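Local coordinates for protein 350aa long hypothetical aspartate-semialdehyde dehydrogenase (Sulfolobus tokodaii, PDB 2EP5) that probably catalyses the NADP-dependent interconversion of malonyl-CoA and malonate semialdehyde, as a member of the aspartate-semialdehyde dehydrogenase family, at residues G101-S109 against A333-M344. Sequence-based numbering, arbitrary orientation.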
ATOM      1  N   GLY A 101     -31.161  11.903 -33.988  1.00 26.32           N
ATOM      2  CA  GLY A 101     -31.579  10.570 -34.392  1.00 24.45           C
ATOM      3  C   GLY A 101     -30.689   9.390 -34.033  1.00 23.39           C
ATOM      4  O   GLY A 101     -31.007   8.253 -34.375  1.00 24.23           O
ATOM      5  N   LYS A 102     -29.580   9.635 -33.350  1.00 23.07           N
ATOM      6  CA  LYS A 102     -28.678   8.546 -32.975  1.00 24.63           C
ATOM      7  C   LYS A 102     -29.210   7.700 -31.826  1.00 24.51           C
ATOM      8  O   LYS A 102     -29.905   8.210 -30.944  1.00 24.77           O
ATOM      9  CB  LYS A 102     -27.313   9.104 -32.564  1.00 22.84           C
ATOM     10  CG  LYS A 102     -26.529   9.770 -33.685  1.00 24.90           C
ATOM     11  CD  LYS A 102     -25.742   8.766 -34.521  1.00 24.71           C
ATOM     12  CE  LYS A 102     -26.634   7.815 -35.288  1.00 24.25           C
ATOM     13  NZ  LYS A 102     -25.826   6.852 -36.070  1.00 22.31           N
ATOM     14  N   ILE A 103     -28.899   6.406 -31.855  1.00 24.12           N
ATOM     15  CA  ILE A 103     -29.277   5.500 -30.770  1.00 24.84           C
ATOM     16  C   ILE A 103     -28.066   5.516 -29.821  1.00 25.86           C
ATOM     17  O   ILE A 103     -26.966   5.099 -30.196  1.00 22.97           O
ATOM     18  CB  ILE A 103     -29.488   4.055 -31.260  1.00 24.72           C
ATOM     19  CG1 ILE A 103     -30.706   3.982 -32.188  1.00 25.43           C
ATOM     20  CG2 ILE A 103     -29.672   3.131 -30.061  1.00 22.25           C
ATOM     21  CD1 ILE A 103     -30.991   2.594 -32.711  1.00 21.33           C
ATOM     22  N   VAL A 104     -28.269   6.013 -28.602  1.00 25.30           N
ATOM     23  CA  VAL A 104     -27.187   6.110 -27.629  1.00 24.07           C
ATOM     24  C   VAL A 104     -27.401   5.252 -26.386  1.00 24.54           C
ATOM     25  O   VAL A 104     -28.478   5.282 -25.782  1.00 25.74           O
ATOM     26  CB  VAL A 104     -27.000   7.577 -27.156  1.00 25.45           C
ATOM     27  CG1 VAL A 104     -25.844   7.673 -26.173  1.00 22.56           C
ATOM     28  CG2 VAL A 104     -26.766   8.489 -28.348  1.00 24.78           C
ATOM     29  N   VAL A 105     -26.366   4.494 -26.015  1.00 22.91           N
ATOM     30  CA  VAL A 105     -26.373   3.648 -24.817  1.00 20.46           C
ATOM     31  C   VAL A 105     -25.190   4.168 -23.998  1.00 22.26           C
ATOM     32  O   VAL A 105     -24.025   4.025 -24.395  1.00 22.67           O
ATOM     33  CB  VAL A 105     -26.149   2.158 -25.148  1.00 19.62           C
ATOM     34  CG1 VAL A 105     -26.231   1.326 -23.872  1.00 18.14           C
ATOM     35  CG2 VAL A 105     -27.188   1.680 -26.145  1.00 17.57           C
ATOM     36  N   SER A 106     -25.493   4.771 -22.854  1.00 20.80           N
ATOM     37  CA  SER A 106     -24.466   5.387 -22.027  1.00 21.40           C
ATOM     38  C   SER A 106     -24.435   4.990 -20.559  1.00 22.21           C
ATOM     39  O   SER A 106     -25.482   4.722 -19.954  1.00 24.06           O
ATOM     40  CB  SER A 106     -24.621   6.908 -22.132  1.00 20.17           C
ATOM     41  OG  SER A 106     -23.991   7.567 -21.055  1.00 21.87           O
ATOM     42  N   ASN A 107     -23.232   4.947 -19.979  1.00 19.91           N
ATOM     43  CA  ASN A 107     -23.123   4.622 -18.565  1.00 19.51           C
ATOM     44  C   ASN A 107     -22.811   5.860 -17.726  1.00 17.94           C
ATOM     45  O   ASN A 107     -22.483   5.756 -16.549  1.00 20.10           O
ATOM     46  CB  ASN A 107     -22.113   3.475 -18.302  1.00 17.33           C
ATOM     47  CG  ASN A 107     -20.734   3.701 -18.936  1.00 19.00           C
ATOM     48  OD1 ASN A 107     -20.176   2.786 -19.555  1.00 19.85           O
ATOM     49  ND2 ASN A 107     -20.172   4.891 -18.765  1.00 14.58           N
ATOM     50  N   ALA A 108     -22.931   7.035 -18.337  1.00 19.20           N
ATOM     51  CA  ALA A 108     -22.707   8.299 -17.628  1.00 20.37           C
ATOM     52  C   ALA A 108     -24.008   8.648 -16.904  1.00 20.91           C
ATOM     53  O   ALA A 108     -25.092   8.327 -17.381  1.00 21.27           O
ATOM     54  CB  ALA A 108     -22.341   9.402 -18.607  1.00 18.87           C
ATOM     55  N   SER A 109     -23.892   9.323 -15.766  1.00 21.68           N
ATOM     56  CA  SER A 109     -25.045   9.684 -14.930  1.00 21.57           C
ATOM     57  C   SER A 109     -26.215  10.528 -15.478  1.00 21.25           C
ATOM     58  O   SER A 109     -27.369  10.281 -15.122  1.00 22.74           O
ATOM     59  CB  SER A 109     -24.534  10.328 -13.643  1.00 18.65           C
ATOM     60  OG  SER A 109     -23.818  11.503 -13.940  1.00 20.63           O
ATOM     61  N   ALA A 333     -19.803  -1.068 -15.334  1.00 21.92           N
ATOM     62  CA  ALA A 333     -19.731  -0.108 -16.435  1.00 20.50           C
ATOM     63  C   ALA A 333     -19.599  -0.736 -17.824  1.00 21.37           C
ATOM     64  O   ALA A 333     -20.609  -0.961 -18.494  1.00 22.42           O
ATOM     65  CB  ALA A 333     -18.588   0.871 -16.198  1.00 19.56           C
ATOM     66  N   ALA A 334     -18.362  -1.015 -18.248  1.00 20.02           N
ATOM     67  CA  ALA A 334     -18.078  -1.588 -19.571  1.00 20.78           C
ATOM     68  C   ALA A 334     -18.937  -2.781 -19.979  1.00 21.41           C
ATOM     69  O   ALA A 334     -19.625  -2.743 -21.001  1.00 23.59           O
ATOM     70  CB  ALA A 334     -16.604  -1.972 -19.671  1.00 21.01           C
ATOM     71  N   GLY A 335     -18.888  -3.839 -19.179  1.00 20.67           N
ATOM     72  CA  GLY A 335     -19.647  -5.032 -19.479  1.00 19.65           C
ATOM     73  C   GLY A 335     -21.155  -4.886 -19.527  1.00 21.68           C
ATOM     74  O   GLY A 335     -21.798  -5.525 -20.361  1.00 23.16           O
ATOM     75  N   ILE A 336     -21.745  -4.069 -18.655  1.00 21.38           N
ATOM     76  CA  ILE A 336     -23.204  -3.943 -18.694  1.00 21.54           C
ATOM     77  C   ILE A 336     -23.698  -3.108 -19.869  1.00 19.05           C
ATOM     78  O   ILE A 336     -24.803  -3.319 -20.349  1.00 18.72           O
ATOM     79  CB  ILE A 336     -23.798  -3.360 -17.386  1.00 19.88           C
ATOM     80  CG1 ILE A 336     -23.048  -2.103 -16.975  1.00 18.73           C
ATOM     81  CG2 ILE A 336     -23.775  -4.404 -16.306  1.00 22.25           C
ATOM     82  CD1 ILE A 336     -23.738  -1.351 -15.884  1.00 22.75           C
ATOM     83  N   THR A 337     -22.884  -2.167 -20.329  1.00 18.32           N
ATOM     84  CA  THR A 337     -23.267  -1.343 -21.466  1.00 19.04           C
ATOM     85  C   THR A 337     -23.287  -2.230 -22.709  1.00 20.76           C
ATOM     86  O   THR A 337     -24.228  -2.205 -23.501  1.00 21.53           O
ATOM     87  CB  THR A 337     -22.266  -0.203 -21.695  1.00 18.14           C
ATOM     88  OG1 THR A 337     -22.284   0.677 -20.570  1.00 16.46           O
ATOM     89  CG2 THR A 337     -22.624   0.584 -22.957  1.00 17.48           C
ATOM     90  N   ILE A 338     -22.234  -3.020 -22.866  1.00 22.45           N
ATOM     91  CA  ILE A 338     -22.113  -3.916 -24.005  1.00 22.38           C
ATOM     92  C   ILE A 338     -23.197  -4.989 -23.921  1.00 22.09           C
ATOM     93  O   ILE A 338     -23.791  -5.368 -24.935  1.00 22.30           O
ATOM     94  CB  ILE A 338     -20.692  -4.555 -24.030  1.00 22.06           C
ATOM     95  CG1 ILE A 338     -19.656  -3.475 -24.365  1.00 20.39           C
ATOM     96  CG2 ILE A 338     -20.631  -5.700 -25.032  1.00 22.23           C
ATOM     97  CD1 ILE A 338     -18.210  -3.918 -24.185  1.00 17.28           C
ATOM     98  N   LEU A 339     -23.463  -5.465 -22.708  1.00 21.09           N
ATOM     99  CA  LEU A 339     -24.479  -6.494 -22.505  1.00 21.63           C
ATOM    100  C   LEU A 339     -25.855  -5.902 -22.807  1.00 21.70           C
ATOM    101  O   LEU A 339     -26.756  -6.595 -23.291  1.00 22.56           O
ATOM    102  CB  LEU A 339     -24.456  -7.006 -21.057  1.00 20.12           C
ATOM    103  CG  LEU A 339     -24.742  -8.494 -20.810  1.00 20.05           C
ATOM    104  CD1 LEU A 339     -25.486  -8.644 -19.496  1.00 17.80           C
ATOM    105  CD2 LEU A 339     -25.561  -9.100 -21.926  1.00 16.67           C
ATOM    106  N   THR A 340     -26.018  -4.616 -22.513  1.00 21.94           N
ATOM    107  CA  THR A 340     -27.285  -3.949 -22.765  1.00 20.81           C
ATOM    108  C   THR A 340     -27.537  -3.908 -24.260  1.00 20.01           C
ATOM    109  O   THR A 340     -28.658  -4.141 -24.708  1.00 19.14           O
ATOM    110  CB  THR A 340     -27.297  -2.516 -22.184  1.00 22.23           C
ATOM    111  OG1 THR A 340     -27.145  -2.582 -20.760  1.00 22.53           O
ATOM    112  CG2 THR A 340     -28.616  -1.815 -22.510  1.00 20.09           C
ATOM    113  N   VAL A 341     -26.490  -3.626 -25.037  1.00 19.84           N
ATOM    114  CA  VAL A 341     -26.632  -3.589 -26.492  1.00 19.92           C
ATOM    115  C   VAL A 341     -26.989  -4.987 -27.012  1.00 20.78           C
ATOM    116  O   VAL A 341     -27.864  -5.132 -27.870  1.00 18.81           O
ATOM    117  CB  VAL A 341     -25.332  -3.115 -27.209  1.00 18.25           C
ATOM    118  CG1 VAL A 341     -25.560  -3.090 -28.713  1.00 15.97           C
ATOM    119  CG2 VAL A 341     -24.932  -1.728 -26.727  1.00 14.66           C
ATOM    120  N   GLU A 342     -26.328  -6.015 -26.485  1.00 21.14           N
ATOM    121  CA  GLU A 342     -26.619  -7.379 -26.930  1.00 24.16           C
ATOM    122  C   GLU A 342     -28.102  -7.700 -26.710  1.00 25.24           C
ATOM    123  O   GLU A 342     -28.769  -8.247 -27.592  1.00 27.99           O
ATOM    124  CB  GLU A 342     -25.745  -8.393 -26.180  1.00 24.07           C
ATOM    125  CG  GLU A 342     -24.272  -8.008 -26.131  1.00 24.29           C
ATOM    126  CD  GLU A 342     -23.379  -9.096 -25.551  1.00 24.37           C
ATOM    127  OE1 GLU A 342     -23.857  -9.907 -24.732  1.00 26.20           O
ATOM    128  OE2 GLU A 342     -22.185  -9.131 -25.905  1.00 22.07           O
ATOM    129  N   VAL A 343     -28.617  -7.351 -25.537  1.00 24.43           N
ATOM    130  CA  VAL A 343     -30.019  -7.597 -25.221  1.00 24.49           C
ATOM    131  C   VAL A 343     -30.943  -6.876 -26.211  1.00 25.29           C
ATOM    132  O   VAL A 343     -31.913  -7.457 -26.701  1.00 23.80           O
ATOM    133  CB  VAL A 343     -30.363  -7.119 -23.789  1.00 23.95           C
ATOM    134  CG1 VAL A 343     -31.868  -7.177 -23.573  1.00 23.61           C
ATOM    135  CG2 VAL A 343     -29.638  -7.979 -22.754  1.00 23.82           C
ATOM    136  N   MET A 344     -30.637  -5.612 -26.487  1.00 25.51           N
ATOM    137  CA  MET A 344     -31.431  -4.804 -27.403  1.00 27.25           C
ATOM    138  C   MET A 344     -31.511  -5.460 -28.779  1.00 29.79           C
ATOM    139  O   MET A 344     -32.570  -5.478 -29.403  1.00 30.27           O
ATOM    140  CB  MET A 344     -30.834  -3.397 -27.522  1.00 27.24           C
ATOM    141  CG  MET A 344     -31.015  -2.524 -26.283  1.00 24.62           C
ATOM    142  SD  MET A 344     -30.108  -0.960 -26.374  1.00 25.30           S
ATOM    143  CE  MET A 344     -31.208   0.047 -27.363  1.00 24.27           C
TER
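Val105, on strand 103-106 in the parallel sheet of the Rossmann-type NAD-binding domain, packs against one side of helix 334-347 near the end of the chain. The axes of strand 103-106 and helix segment 334-344 approach to 8.7 Å and run roughly antiparallel, at 145°. Val105 points at this helix, and Val341 also touches Leu82 of the neighbouring strand 80-83, which places the C-terminal helix on one face of the sheet; Val104 points away from it and meets Val98 of helix 87-99 on the other face.

The apolar evidence centres on the two Val105 methyls. CG1, anti to the backbone N (chi1 -177°), meets Thr337 CG2 at 3.8 Å and also lies near Thr340 CG2. CG2 faces Val341 CG2 at 4.1 Å and Met344 SD at 3.9 Å. Met344 bends at chi3 (81°), bringing its CE to the edge of the patch, 4.4 Å from Ile103 CG2.

Polar contacts gather at the helix start, where Ala333 is the N-cap and its side chain lies about 5 Å from that of Cys151, the predicted acyl-thioester nucleophile. Thr337 OG1 lies near Asn107 OD1 and Ala333 O and is also hydrogen-bonded to Asn148 OD1. Asn107 lies roughly perpendicular to the Thr337 side chain, with OD1 3.1 Å from Thr337 OG1 and Asn107 CB 3.6 Å from the same oxygen.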